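Local coordinates for protein charybdin (Charybdis maritima, PDB 2B7U) that belongs to the ribosome-inactivating proteins, a family of plant toxins built on a mixed sheet packed against helices, at residues M208-N213 against G241-H246. Residues are numbered along the deposited sequence; the frame is centred on the assembly and turned at random.
Sequences MILKSN and GIVEQH
L210 and V243 meet where helix 202-214 of the ribosome-inactivating protein fold packs against an extended loop that follows helix 233-237, a worked example of apolar packing between helix and loop, with no hydrogen bond between the two segments; earlier on the same helix, W202 NE1 and S206 OG do bond to the loop, at I242 O and E244 N. The side chain of M208 touches Y218, and the backbone O of M208 accepts both N and OG of S212 from opposite faces of the carbonyl plane; S212 OG to M208 O is 2.8 Å. The CB of I209 points toward the loop, but its side chain packs on L40, L236 and L237. L210 then carries the contact. With CG anti to the carbonyl carbon (chi1 -67°), its branch is directed at the loop and slides past V243 in the opposite direction, CG of L210 approaching CG1 of V243 at 3.9 Å. Both methyls of L210 lie near CG1 of V243, and CD1 also reaches the backbone, 3.3 Å from E244 O and 3.8 Å from Q245 CA. W38 and V45 also touch L210, so the hairpin 38-45 joins this buried cluster. Q245, its chain extended beyond CG, has NE2 bonded to L46 O and OE1 to NH1 of R250, and meets L210 through CB and CG, CG of Q245 resting 3.9 Å from CD1 of L210.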
loop_
_atom_site.group_PDB
_atom_site.type_symbol
_atom_site.label_atom_id
_atom_site.label_comp_id
_atom_site.label_asym_id
_atom_site.label_seq_id
_atom_site.Cartn_x
_atom_site.Cartn_y
_atom_site.Cartn_z
ATOM N N MET A 208 5.071 -12.006 12.314
ATOM C CA MET A 208 4.915 -13.424 12.688
ATOM C C MET A 208 5.614 -14.366 11.708
ATOM O O MET A 208 6.217 -15.389 12.090
ATOM C CB MET A 208 3.436 -13.842 12.752
ATOM C CG MET A 208 2.645 -13.163 13.788
ATOM S SD MET A 208 0.893 -13.603 13.593
ATOM C CE MET A 208 0.219 -12.381 14.665
ATOM N N ILE A 209 5.478 -14.065 10.426
ATOM C CA ILE A 209 6.047 -14.898 9.345
ATOM C C ILE A 209 7.572 -14.847 9.377
ATOM O O ILE A 209 8.222 -15.901 9.395
ATOM C CB ILE A 209 5.511 -14.455 7.989
ATOM C CG1 ILE A 209 4.012 -14.809 7.904
ATOM C CG2 ILE A 209 6.278 -15.113 6.836
ATOM C CD1 ILE A 209 3.310 -14.026 6.853
ATOM N N LEU A 210 8.161 -13.655 9.428
ATOM C CA LEU A 210 9.619 -13.567 9.425
ATOM C C LEU A 210 10.213 -14.049 10.751
ATOM O O LEU A 210 11.270 -14.659 10.762
ATOM C CB LEU A 210 10.079 -12.153 9.132
ATOM C CG LEU A 210 9.761 -11.667 7.734
ATOM C CD1 LEU A 210 10.427 -10.334 7.503
ATOM C CD2 LEU A 210 10.209 -12.675 6.673
ATOM N N LYS A 211 9.544 -13.782 11.866
ATOM C CA LYS A 211 10.073 -14.263 13.148
ATOM C C LYS A 211 9.994 -15.785 13.186
ATOM O O LYS A 211 10.916 -16.450 13.723
ATOM C CB LYS A 211 9.383 -13.571 14.345
ATOM C CG LYS A 211 10.219 -13.616 15.610
ATOM C CD LYS A 211 11.370 -12.662 15.614
ATOM C CE LYS A 211 12.124 -12.748 16.935
ATOM N NZ LYS A 211 13.297 -11.860 16.960
ATOM N N SER A 212 8.932 -16.383 12.634
ATOM C CA SER A 212 8.829 -17.838 12.542
ATOM C C SER A 212 9.989 -18.422 11.726
ATOM O O SER A 212 10.557 -19.458 12.103
ATOM C CB SER A 212 7.503 -18.273 11.931
ATOM O OG SER A 212 6.462 -18.045 12.861
ATOM N N ASN A 213 10.351 -17.774 10.626
ATOM C CA ASN A 213 11.432 -18.264 9.762
ATOM C C ASN A 213 12.796 -18.140 10.427
ATOM O O ASN A 213 13.673 -18.958 10.188
ATOM C CB ASN A 213 11.413 -17.505 8.433
ATOM C CG ASN A 213 12.292 -18.145 7.342
ATOM O OD1 ASN A 213 12.077 -19.275 6.948
ATOM N ND2 ASN A 213 13.222 -17.375 6.809
ATOM N N GLY A 241 1.094 -10.879 -0.507
ATOM C CA GLY A 241 1.793 -10.617 -1.743
ATOM C C GLY A 241 3.220 -10.153 -1.582
ATOM O O GLY A 241 4.057 -10.306 -2.483
ATOM N N ILE A 242 3.486 -9.506 -0.449
ATOM C CA ILE A 242 4.803 -8.988 -0.102
ATOM C C ILE A 242 4.826 -8.817 1.424
ATOM O O ILE A 242 3.783 -8.604 2.047
ATOM C CB ILE A 242 5.142 -7.689 -0.928
ATOM C CG1 ILE A 242 6.641 -7.356 -0.827
ATOM C CG2 ILE A 242 4.270 -6.539 -0.493
ATOM C CD1 ILE A 242 7.132 -6.572 -1.992
ATOM N N VAL A 243 6.000 -8.970 2.011
ATOM C CA VAL A 243 6.180 -9.044 3.461
ATOM C C VAL A 243 6.994 -7.873 4.007
ATOM O O VAL A 243 8.074 -7.609 3.497
ATOM C CB VAL A 243 6.886 -10.372 3.830
ATOM C CG1 VAL A 243 7.008 -10.492 5.312
ATOM C CG2 VAL A 243 6.143 -11.571 3.211
ATOM N N GLU A 244 6.503 -7.184 5.043
ATOM C CA GLU A 244 7.280 -6.134 5.689
ATOM C C GLU A 244 8.424 -6.734 6.496
ATOM O O GLU A 244 8.276 -7.825 7.015
ATOM C CB GLU A 244 6.375 -5.339 6.638
ATOM C CG GLU A 244 6.944 -4.016 6.975
ATOM C CD GLU A 244 6.166 -3.266 8.002
ATOM O OE1 GLU A 244 5.857 -3.837 9.049
ATOM O OE2 GLU A 244 5.908 -2.051 7.779
ATOM N N GLN A 245 9.545 -6.021 6.632
ATOM C CA GLN A 245 10.722 -6.545 7.358
ATOM C C GLN A 245 11.116 -5.618 8.499
ATOM O O GLN A 245 11.935 -4.731 8.328
ATOM C CB GLN A 245 11.906 -6.734 6.400
ATOM C CG GLN A 245 13.052 -7.465 7.070
ATOM C CD GLN A 245 14.251 -7.716 6.184
ATOM O OE1 GLN A 245 15.120 -8.500 6.581
ATOM N NE2 GLN A 245 14.312 -7.086 4.988
ATOM N N HIS A 246 10.529 -5.840 9.670
ATOM C CA HIS A 246 10.870 -5.082 10.862
ATOM C C HIS A 246 12.261 -5.513 11.401
ATOM O O HIS A 246 12.597 -6.692 11.386
ATOM C CB HIS A 246 9.787 -5.301 11.921
ATOM C CG HIS A 246 9.917 -4.403 13.108
ATOM N ND1 HIS A 246 9.099 -3.312 13.317
ATOM C CD2 HIS A 246 10.789 -4.421 14.137
ATOM C CE1 HIS A 246 9.468 -2.699 14.427
ATOM N NE2 HIS A 246 10.484 -3.356 14.949
#